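Local coordinates for protein isomaltodextranase (Arthrobacter globiformis, PDB 5AWO) that hydrolyses (1->6)-alpha-D-glucosidic linkages in polysaccharides, removing successive isomaltose units from the non-reducing ends of the chains, at residues A[97-100]-A[101-105]; A[180-183]-A[184-188]; A[221-224]-A[225-229]. All blocks are in the same frame, centred on the assembly; numbering follows the deposited sequence.

Overall arrangement
Following the chain from its N terminus, the three contacts come in series: each is local, within one continuous run of nine residues, and none nests in or crosses another. Interaction 1 (97-105) folds part of the loop between strand 77-79 and helix 107-116 of the parallel eight-stranded barrel back on itself, Ser98 bonding His105. Interaction 2 (180-188) lies within helix 179-192, which leads into strand 197-200, and interaction 3 (221-229) opens helix 223-237, which leads into strand 242-245. The centres of interactions 2 and 3 are about 16 Å apart, with Gln184 bonded to Glu235 of helix 223-237. Tyr95 and Ile96, just before 97-105, meet Tyr182 and Tyr186, linking the loop to helix 179-192.

Interaction 1: A[97-100]-A[101-105]; sequences TSYN and DSWQH
Trp103 turns its CG beside the backbone N, anti to the carbonyl carbon (chi1 -78°), which lays the indole across Tyr99, while Asn100 holds CG anti to the backbone N and beside the carbonyl carbon (chi1 -175°), directing its amide toward Ser102. The first result is a CH-pi contact: Tyr99 CB lies 3.5 Å from the centroid of the Trp103 six-membered ring and only 7° off the ring normal, squarely over the face. The two rings themselves meet obliquely, about midway between parallel and perpendicular, and touch where Tyr99 CD2 comes 3.4 Å from Trp103 CZ2. Asn100 CB adds to the cover along the pyrrole side, 3.7 Å from Trp103 CD1.

The second result is a double grip on one oxygen. Asn100 OD1 accepts from Ser102 N at 2.9 Å and from Ser102 OG at 2.7 Å, the donors arriving from opposite faces of the amide plane, an arrangement that fixes the rotation of the amide. The backbone turn is closed by Trp103 N, which donates to Asn100 O at 3.0 Å. Farther along, Ser98 OG donates a hydrogen bond to His105 O at 2.8 Å, in the carbonyl plane.

Outside the segment, Tyr99 OH is bonded to Gly82 O, Trp103 NE1 to Ile54 O, and Asp101 to Ser88. Ser102 N on Asn100 OD1 makes an Asx turn, superposed on the type I beta turn from Asn100 to Trp103, in the loop after the second strand of a TIM barrel; Tyr99 lies about 11 Å, side chain to side chain, from Asp201, the probable nucleophile.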
ATOM      1  N   THR A  97       0.097  26.656 -10.542  1.00 16.34           N
ATOM      2  CA  THR A  97       1.410  26.735 -11.170  1.00 16.77           C
ATOM      3  C   THR A  97       2.596  26.520 -10.231  1.00 16.77           C
ATOM      4  O   THR A  97       3.693  26.254 -10.691  1.00 17.65           O
ATOM      5  CB  THR A  97       1.585  28.089 -11.878  1.00 17.65           C
ATOM      6  OG1 THR A  97       1.415  29.127 -10.920  1.00 19.50           O
ATOM      7  CG2 THR A  97       0.576  28.253 -12.999  1.00 18.98           C
ATOM      8  N   SER A  98       2.384  26.613  -8.921  1.00 17.03           N
ATOM      9  CA  SER A  98       3.477  26.384  -7.977  1.00 17.00           C
ATOM     10  C   SER A  98       2.917  25.909  -6.645  1.00 16.52           C
ATOM     11  O   SER A  98       1.709  25.774  -6.494  1.00 16.43           O
ATOM     12  CB  SER A  98       4.330  27.640  -7.798  1.00 17.34           C
ATOM     13  OG  SER A  98       5.537  27.325  -7.116  1.00 19.01           O
ATOM     14  N   TYR A  99       3.805  25.693  -5.666  1.00 16.34           N
ATOM     15  CA  TYR A  99       3.360  25.243  -4.346  1.00 16.00           C
ATOM     16  C   TYR A  99       2.693  26.352  -3.520  1.00 15.63           C
ATOM     17  O   TYR A  99       1.753  26.103  -2.770  1.00 16.14           O
ATOM     18  CB  TYR A  99       4.518  24.618  -3.557  1.00 15.68           C
ATOM     19  CG  TYR A  99       4.159  24.405  -2.107  1.00 14.71           C
ATOM     20  CD1 TYR A  99       3.306  23.384  -1.716  1.00 14.95           C
ATOM     21  CD2 TYR A  99       4.613  25.273  -1.127  1.00 15.27           C
ATOM     22  CE1 TYR A  99       2.947  23.219  -0.377  1.00 14.81           C
ATOM     23  CE2 TYR A  99       4.266  25.103   0.210  1.00 15.78           C
ATOM     24  CZ  TYR A  99       3.421  24.077   0.572  1.00 15.36           C
ATOM     25  OH  TYR A  99       3.058  23.954   1.889  1.00 15.11           O
ATOM     26  N   ASN A 100       3.176  27.589  -3.673  1.00 15.57           N
ATOM     27  CA  ASN A 100       2.664  28.720  -2.915  1.00 16.25           C
ATOM     28  C   ASN A 100       2.895  30.008  -3.710  1.00 17.33           C
ATOM     29  O   ASN A 100       3.858  30.096  -4.440  1.00 18.13           O
ATOM     30  CB  ASN A 100       3.396  28.819  -1.562  1.00 16.88           C
ATOM     31  CG  ASN A 100       2.837  29.901  -0.665  1.00 17.27           C
ATOM     32  OD1 ASN A 100       3.382  31.024  -0.588  1.00 19.28           O
ATOM     33  ND2 ASN A 100       1.741  29.603   0.007  1.00 17.97           N
ATOM     34  N   ASP A 101       2.000  30.975  -3.552  1.00 18.27           N
ATOM     35  CA  ASP A 101       2.114  32.256  -4.274  1.00 19.50           C
ATOM     36  C   ASP A 101       3.425  33.015  -3.984  1.00 20.55           C
ATOM     37  O   ASP A 101       3.795  33.881  -4.776  1.00 21.50           O
ATOM     38  CB  ASP A 101       0.911  33.164  -3.976  1.00 20.18           C
ATOM     39  CG  ASP A 101      -0.382  32.677  -4.603  1.00 20.14           C
ATOM     40  OD1 ASP A 101      -0.359  31.723  -5.419  1.00 20.34           O
ATOM     41  OD2 ASP A 101      -1.429  33.252  -4.238  1.00 20.82           O
ATOM     42  N   SER A 102       4.100  32.720  -2.856  1.00 20.70           N
ATOM     43  CA  SER A 102       5.403  33.344  -2.527  1.00 20.82           C
ATOM     44  C   SER A 102       6.565  32.800  -3.341  1.00 20.84           C
ATOM     45  O   SER A 102       7.657  33.396  -3.366  1.00 22.88           O
ATOM     46  CB  SER A 102       5.738  33.198  -1.031  1.00 21.08           C
ATOM     47  OG  SER A 102       6.002  31.842  -0.693  1.00 20.45           O
ATOM     48  N   TRP A 103       6.373  31.649  -3.972  1.00 20.32           N
ATOM     49  CA  TRP A 103       7.435  30.955  -4.691  1.00 20.64           C
ATOM     50  C   TRP A 103       7.739  31.735  -5.974  1.00 22.14           C
ATOM     51  O   TRP A 103       6.821  32.211  -6.645  1.00 21.89           O
ATOM     52  CB  TRP A 103       7.026  29.511  -4.999  1.00 19.96           C
ATOM     53  CG  TRP A 103       7.151  28.596  -3.801  1.00 19.02           C
ATOM     54  CD1 TRP A 103       6.998  28.928  -2.498  1.00 20.18           C
ATOM     55  CD2 TRP A 103       7.501  27.219  -3.839  1.00 17.98           C
ATOM     56  NE1 TRP A 103       7.258  27.833  -1.698  1.00 18.30           N
ATOM     57  CE2 TRP A 103       7.561  26.767  -2.500  1.00 17.65           C
ATOM     58  CE3 TRP A 103       7.785  26.315  -4.863  1.00 18.34           C
ATOM     59  CZ2 TRP A 103       7.870  25.441  -2.182  1.00 17.36           C
ATOM     60  CZ3 TRP A 103       8.103  25.002  -4.537  1.00 16.92           C
ATOM     61  CH2 TRP A 103       8.126  24.582  -3.197  1.00 16.96           C
ATOM     62  N   GLN A 104       9.023  31.851  -6.290  1.00 22.57           N
ATOM     63  CA  GLN A 104       9.478  32.505  -7.517  1.00 24.97           C
ATOM     64  C   GLN A 104       9.521  31.570  -8.710  1.00 24.43           C
ATOM     65  O   GLN A 104       9.614  32.029  -9.861  1.00 27.36           O
ATOM     66  CB  GLN A 104      10.863  33.107  -7.275  1.00 27.07           C
ATOM     67  CG  GLN A 104      10.857  34.214  -6.236  1.00 31.28           C
ATOM     68  CD  GLN A 104      12.244  34.799  -5.999  1.00 37.20           C
ATOM     69  OE1 GLN A 104      13.147  34.114  -5.509  1.00 43.90           O
ATOM     70  NE2 GLN A 104      12.421  36.072  -6.342  1.00 40.32           N
ATOM     71  N   HIS A 105       9.470  30.259  -8.469  1.00 22.47           N
ATOM     72  CA  HIS A 105       9.594  29.289  -9.531  1.00 21.02           C
ATOM     73  C   HIS A 105       8.401  28.364  -9.530  1.00 20.81           C
ATOM     74  O   HIS A 105       7.848  28.092  -8.462  1.00 20.95           O
ATOM     75  CB  HIS A 105      10.865  28.477  -9.361  1.00 22.65           C
ATOM     76  CG  HIS A 105      12.101  29.306  -9.222  1.00 24.37           C
ATOM     77  ND1 HIS A 105      12.711  29.903 -10.303  1.00 26.44           N
ATOM     78  CD2 HIS A 105      12.848  29.630  -8.139  1.00 25.68           C
ATOM     79  CE1 HIS A 105      13.770  30.574  -9.892  1.00 27.75           C
ATOM     80  NE2 HIS A 105      13.880  30.421  -8.585  1.00 27.45           N
TER

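Interaction 2: A[180-183]-A[184-188]; sequences KEYV and QGYVR
Tyr182 and Tyr186, one turn apart on helix 179-192 of the TIM barrel, form an i, i+4 aromatic pair. Their side chains run side by side and point the same way, yet the rings are turned almost at right angles: the planes meet at 79° with centroids 5.5 Å apart, an offset edge-to-face arrangement in which the edge of Tyr186 addresses the face of Tyr182. The touching edge is the CD2-CE2 side, with Tyr186 CD2 3.7 Å from Tyr182 CZ and CE2 3.3 Å from Tyr182 OH. Tyr186 takes up this pose with chi1 at -140°, well off a staggered value. Both hydroxyls are held elsewhere, by Trp129 O for Tyr182 and Ile96 N for Tyr186, and Tyr95 meets both rings.

On another side of the helix, the extended chain of Lys180 slants across Gln184, its CE lying 3.3 Å from Gln184 OE1. The amide NE2 of Gln184 is spent on Glu235 OE1 and Trp232 O, tying this helix to helix 223-237. In the backbone of the same pair, Gln184 N donates to Lys180 O at 2.8 Å and 168°, and Gln184 CG rests 3.3 Å from that same oxygen.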
ATOM      1  N   LYS A 180     -15.229  15.973 -15.747  1.00 14.95           N
ATOM      2  CA  LYS A 180     -14.266  14.909 -16.043  1.00 15.14           C
ATOM      3  C   LYS A 180     -13.004  15.465 -16.681  1.00 15.81           C
ATOM      4  O   LYS A 180     -11.878  15.097 -16.318  1.00 15.38           O
ATOM      5  CB  LYS A 180     -14.883  13.814 -16.922  1.00 16.55           C
ATOM      6  CG  LYS A 180     -13.965  12.621 -17.202  1.00 17.69           C
ATOM      7  CD  LYS A 180     -14.675  11.493 -17.967  1.00 20.54           C
ATOM      8  CE  LYS A 180     -13.777  10.296 -18.271  1.00 22.96           C
ATOM      9  NZ  LYS A 180     -14.587   9.171 -18.845  1.00 26.08           N
ATOM     10  N   GLU A 181     -13.171  16.335 -17.672  1.00 15.18           N
ATOM     11  CA  GLU A 181     -12.038  16.905 -18.362  1.00 14.57           C
ATOM     12  C   GLU A 181     -11.164  17.705 -17.392  1.00 14.02           C
ATOM     13  O   GLU A 181      -9.951  17.695 -17.495  1.00 14.87           O
ATOM     14  CB  GLU A 181     -12.520  17.810 -19.523  1.00 14.41           C
ATOM     15  CG  GLU A 181     -13.165  17.051 -20.690  1.00 15.85           C
ATOM     16  CD  GLU A 181     -14.660  16.915 -20.603  1.00 16.47           C
ATOM     17  OE1 GLU A 181     -15.259  17.004 -19.501  1.00 15.95           O
ATOM     18  OE2 GLU A 181     -15.292  16.680 -21.700  1.00 17.22           O
ATOM     19  N   TYR A 182     -11.799  18.423 -16.478  1.00 14.48           N
ATOM     20  CA  TYR A 182     -11.049  19.195 -15.463  1.00 14.89           C
ATOM     21  C   TYR A 182     -10.236  18.253 -14.566  1.00 13.86           C
ATOM     22  O   TYR A 182      -9.027  18.427 -14.438  1.00 14.73           O
ATOM     23  CB  TYR A 182     -12.001  20.033 -14.628  1.00 15.17           C
ATOM     24  CG  TYR A 182     -11.302  20.728 -13.497  1.00 15.28           C
ATOM     25  CD1 TYR A 182     -10.718  21.975 -13.663  1.00 15.62           C
ATOM     26  CD2 TYR A 182     -11.227  20.137 -12.243  1.00 16.05           C
ATOM     27  CE1 TYR A 182     -10.087  22.630 -12.608  1.00 15.65           C
ATOM     28  CE2 TYR A 182     -10.595  20.784 -11.178  1.00 16.98           C
ATOM     29  CZ  TYR A 182     -10.015  22.014 -11.376  1.00 16.79           C
ATOM     30  OH  TYR A 182      -9.412  22.704 -10.323  1.00 18.86           O
ATOM     31  N   VAL A 183     -10.889  17.246 -14.004  1.00 14.01           N
ATOM     32  CA  VAL A 183     -10.211  16.325 -13.073  1.00 13.85           C
ATOM     33  C   VAL A 183      -9.088  15.571 -13.778  1.00 14.72           C
ATOM     34  O   VAL A 183      -7.934  15.501 -13.295  1.00 14.69           O
ATOM     35  CB  VAL A 183     -11.202  15.351 -12.418  1.00 14.27           C
ATOM     36  CG1 VAL A 183     -10.494  14.278 -11.598  1.00 14.81           C
ATOM     37  CG2 VAL A 183     -12.188  16.101 -11.538  1.00 14.85           C
ATOM     38  N   GLN A 184      -9.417  14.991 -14.933  1.00 14.13           N
ATOM     39  CA  GLN A 184      -8.409  14.218 -15.630  1.00 14.30           C
ATOM     40  C   GLN A 184      -7.267  15.071 -16.134  1.00 14.50           C
ATOM     41  O   GLN A 184      -6.110  14.656 -16.091  1.00 15.36           O
ATOM     42  CB  GLN A 184      -9.030  13.399 -16.749  1.00 15.38           C
ATOM     43  CG  GLN A 184      -9.998  12.381 -16.217  1.00 15.60           C
ATOM     44  CD  GLN A 184     -10.332  11.288 -17.197  1.00 17.56           C
ATOM     45  OE1 GLN A 184     -10.682  11.567 -18.352  1.00 18.24           O
ATOM     46  NE2 GLN A 184     -10.248  10.042 -16.762  1.00 17.06           N
ATOM     47  N   GLY A 185      -7.575  16.260 -16.631  1.00 14.77           N
ATOM     48  CA  GLY A 185      -6.548  17.208 -16.996  1.00 14.80           C
ATOM     49  C   GLY A 185      -5.628  17.597 -15.839  1.00 14.56           C
ATOM     50  O   GLY A 185      -4.442  17.829 -16.052  1.00 15.45           O
ATOM     51  N   TYR A 186      -6.188  17.706 -14.627  1.00 14.77           N
ATOM     52  CA  TYR A 186      -5.398  18.074 -13.434  1.00 14.05           C
ATOM     53  C   TYR A 186      -4.391  16.972 -13.091  1.00 13.92           C
ATOM     54  O   TYR A 186      -3.219  17.229 -12.846  1.00 14.28           O
ATOM     55  CB  TYR A 186      -6.285  18.362 -12.208  1.00 14.57           C
ATOM     56  CG  TYR A 186      -5.846  19.544 -11.360  1.00 14.13           C
ATOM     57  CD1 TYR A 186      -4.529  19.932 -11.288  1.00 14.15           C
ATOM     58  CD2 TYR A 186      -6.787  20.259 -10.628  1.00 13.52           C
ATOM     59  CE1 TYR A 186      -4.141  21.027 -10.543  1.00 13.71           C
ATOM     60  CE2 TYR A 186      -6.426  21.350  -9.867  1.00 14.09           C
ATOM     61  CZ  TYR A 186      -5.104  21.757  -9.839  1.00 13.10           C
ATOM     62  OH  TYR A 186      -4.724  22.884  -9.137  1.00 15.01           O
ATOM     63  N   VAL A 187      -4.880  15.741 -13.134  1.00 13.40           N
ATOM     64  CA  VAL A 187      -4.066  14.565 -12.863  1.00 13.68           C
ATOM     65  C   VAL A 187      -2.954  14.459 -13.924  1.00 14.78           C
ATOM     66  O   VAL A 187      -1.780  14.298 -13.597  1.00 14.52           O
ATOM     67  CB  VAL A 187      -4.925  13.315 -12.751  1.00 14.17           C
ATOM     68  CG1 VAL A 187      -4.063  12.076 -12.644  1.00 13.69           C
ATOM     69  CG2 VAL A 187      -5.842  13.429 -11.538  1.00 13.83           C
ATOM     70  N   ARG A 188      -3.340  14.561 -15.198  1.00 14.83           N
ATOM     71  CA  ARG A 188      -2.318  14.533 -16.262  1.00 14.60           C
ATOM     72  C   ARG A 188      -1.359  15.710 -16.259  1.00 14.62           C
ATOM     73  O   ARG A 188      -0.205  15.555 -16.635  1.00 14.57           O
ATOM     74  CB  ARG A 188      -2.970  14.365 -17.630  1.00 15.15           C
ATOM     75  CG  ARG A 188      -3.650  13.031 -17.831  1.00 16.55           C
ATOM     76  CD  ARG A 188      -3.898  12.678 -19.290  1.00 17.33           C
ATOM     77  NE  ARG A 188      -4.704  11.467 -19.442  1.00 18.47           N
ATOM     78  CZ  ARG A 188      -6.024  11.434 -19.630  1.00 18.50           C
ATOM     79  NH1 ARG A 188      -6.756  12.535 -19.717  1.00 19.71           N
ATOM     80  NH2 ARG A 188      -6.637  10.261 -19.753  1.00 20.60           N
TER

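Interaction 3: A[221-224]-A[225-229]; sequences HGRA and NYELA
His221 O is gripped twice by Asn225: directly by ND2 at 2.8 Å, through a bent bond (134° at the hydrogen), and through a water that donates to His221 O and accepts from Asn225 N at 2.9 Å. Asn225 reaches back for this because its CG stands beside its backbone N. The His221 ring leads elsewhere, stacked on Tyr206 with NE2 bonded to Asp158. Gly222 follows as the N-cap of helix 223-237; its positive phi of 90° would jam any CB against the preceding carbonyl oxygen. Its own O receives Tyr226 N at 3.1 Å.

Arg223, bent at chi2, brings NE to Glu227 OE2 in a 3.3 Å salt bridge, guanidinium and carboxylate planes 48° apart. Glu227 CG lies over one face of the guanidinium, and Arg223 NH1 approaches Tyr226 CD2 obliquely at 3.7 Å. NH1 also pairs with Glu207, and NH2 with Gln252. A leucine here would probably leave both Glu227 and Glu207 without this positive partner and uncover part of the Tyr226 ring. Ala224 contributes its O, taking Leu228 N at 2.9 Å.

The first turn of helix 223-237 packs against two other helices: Tyr226 touches Leu203 and Tyr206 of helix 203-208 and Ala256 of helix 251-260, where its OH bonds Glu257, before the chain runs on to strand 242-245.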
ATOM      1  N   HIS A 221     -20.823  14.966  -0.695  1.00 16.85           N
ATOM      2  CA  HIS A 221     -20.997  14.791  -2.150  1.00 17.68           C
ATOM      3  C   HIS A 221     -21.497  13.438  -2.579  1.00 19.93           C
ATOM      4  O   HIS A 221     -21.862  13.263  -3.746  1.00 20.28           O
ATOM      5  CB  HIS A 221     -19.727  15.224  -2.878  1.00 17.74           C
ATOM      6  CG  HIS A 221     -19.421  16.655  -2.625  1.00 17.68           C
ATOM      7  ND1 HIS A 221     -18.745  17.081  -1.507  1.00 17.98           N
ATOM      8  CD2 HIS A 221     -19.846  17.779  -3.254  1.00 16.53           C
ATOM      9  CE1 HIS A 221     -18.705  18.401  -1.492  1.00 17.89           C
ATOM     10  NE2 HIS A 221     -19.376  18.850  -2.544  1.00 18.44           N
ATOM     11  N   GLY A 222     -21.555  12.488  -1.632  1.00 18.50           N
ATOM     12  CA  GLY A 222     -22.209  11.207  -1.856  1.00 19.97           C
ATOM     13  C   GLY A 222     -21.311  10.117  -2.402  1.00 18.77           C
ATOM     14  O   GLY A 222     -20.251  10.375  -2.995  1.00 17.92           O
ATOM     15  N   ARG A 223     -21.805   8.897  -2.274  1.00 20.71           N
ATOM     16  CA  ARG A 223     -21.038   7.711  -2.597  1.00 20.25           C
ATOM     17  C   ARG A 223     -20.799   7.545  -4.093  1.00 20.61           C
ATOM     18  O   ARG A 223     -19.697   7.217  -4.531  1.00 20.43           O
ATOM     19  CB  ARG A 223     -21.777   6.486  -2.043  1.00 20.63           C
ATOM     20  CG  ARG A 223     -21.055   5.179  -2.240  1.00 21.41           C
ATOM     21  CD  ARG A 223     -19.762   5.173  -1.473  1.00 21.58           C
ATOM     22  NE  ARG A 223     -19.103   3.880  -1.613  1.00 21.73           N
ATOM     23  CZ  ARG A 223     -17.869   3.612  -1.204  1.00 21.31           C
ATOM     24  NH1 ARG A 223     -17.149   4.560  -0.624  1.00 19.70           N
ATOM     25  NH2 ARG A 223     -17.372   2.393  -1.367  1.00 22.08           N
ATOM     26  N   ALA A 224     -21.831   7.762  -4.903  1.00 21.47           N
ATOM     27  CA  ALA A 224     -21.680   7.551  -6.329  1.00 19.97           C
ATOM     28  C   ALA A 224     -20.689   8.560  -6.909  1.00 18.44           C
ATOM     29  O   ALA A 224     -19.851   8.218  -7.739  1.00 18.49           O
ATOM     30  CB  ALA A 224     -23.042   7.647  -7.035  1.00 21.89           C
ATOM     31  N   ASN A 225     -20.761   9.797  -6.436  1.00 18.20           N
ATOM     32  CA  ASN A 225     -19.859  10.838  -6.911  1.00 17.91           C
ATOM     33  C   ASN A 225     -18.409  10.563  -6.512  1.00 17.37           C
ATOM     34  O   ASN A 225     -17.497  10.780  -7.293  1.00 18.05           O
ATOM     35  CB  ASN A 225     -20.296  12.201  -6.399  1.00 18.58           C
ATOM     36  CG  ASN A 225     -21.514  12.729  -7.124  1.00 19.47           C
ATOM     37  OD1 ASN A 225     -21.840  12.269  -8.220  1.00 20.13           O
ATOM     38  ND2 ASN A 225     -22.180  13.680  -6.520  1.00 19.84           N
ATOM     39  N   TYR A 226     -18.215  10.064  -5.303  1.00 18.14           N
ATOM     40  CA  TYR A 226     -16.885   9.655  -4.838  1.00 17.27           C
ATOM     41  C   TYR A 226     -16.309   8.539  -5.688  1.00 16.86           C
ATOM     42  O   TYR A 226     -15.151   8.602  -6.129  1.00 17.04           O
ATOM     43  CB  TYR A 226     -17.012   9.192  -3.388  1.00 16.37           C
ATOM     44  CG  TYR A 226     -15.724   8.758  -2.715  1.00 15.80           C
ATOM     45  CD1 TYR A 226     -14.711   9.664  -2.469  1.00 16.53           C
ATOM     46  CD2 TYR A 226     -15.549   7.459  -2.298  1.00 16.41           C
ATOM     47  CE1 TYR A 226     -13.550   9.278  -1.837  1.00 15.37           C
ATOM     48  CE2 TYR A 226     -14.396   7.061  -1.640  1.00 16.17           C
ATOM     49  CZ  TYR A 226     -13.404   7.971  -1.407  1.00 15.99           C
ATOM     50  OH  TYR A 226     -12.239   7.601  -0.743  1.00 16.09           O
ATOM     51  N   GLU A 227     -17.110   7.509  -5.941  1.00 17.60           N
ATOM     52  CA  GLU A 227     -16.680   6.433  -6.829  1.00 18.56           C
ATOM     53  C   GLU A 227     -16.351   6.905  -8.239  1.00 17.64           C
ATOM     54  O   GLU A 227     -15.377   6.485  -8.852  1.00 17.70           O
ATOM     55  CB  GLU A 227     -17.733   5.330  -6.853  1.00 21.60           C
ATOM     56  CG  GLU A 227     -17.758   4.621  -5.506  1.00 25.01           C
ATOM     57  CD  GLU A 227     -18.801   3.544  -5.391  1.00 30.26           C
ATOM     58  OE1 GLU A 227     -19.830   3.616  -6.093  1.00 34.52           O
ATOM     59  OE2 GLU A 227     -18.566   2.631  -4.575  1.00 33.90           O
ATOM     60  N   LEU A 228     -17.186   7.796  -8.761  1.00 17.18           N
ATOM     61  CA  LEU A 228     -16.957   8.333 -10.087  1.00 18.17           C
ATOM     62  C   LEU A 228     -15.648   9.138 -10.144  1.00 16.25           C
ATOM     63  O   LEU A 228     -14.813   8.939 -11.033  1.00 16.19           O
ATOM     64  CB  LEU A 228     -18.141   9.225 -10.458  1.00 18.52           C
ATOM     65  CG  LEU A 228     -18.086   9.878 -11.832  1.00 21.21           C
ATOM     66  CD1 LEU A 228     -18.092   8.802 -12.898  1.00 20.34           C
ATOM     67  CD2 LEU A 228     -19.278  10.806 -11.997  1.00 22.13           C
ATOM     68  N   ALA A 229     -15.472  10.036  -9.186  1.00 16.25           N
ATOM     69  CA  ALA A 229     -14.264  10.862  -9.100  1.00 16.09           C
ATOM     70  C   ALA A 229     -12.999  10.004  -9.025  1.00 15.43           C
ATOM     71  O   ALA A 229     -12.032  10.249  -9.737  1.00 14.94           O
ATOM     72  CB  ALA A 229     -14.342  11.802  -7.921  1.00 16.81           C
TER
HETATM   73  O   HOH W   1     -23.094  10.847  -5.039  1.00 22.81           O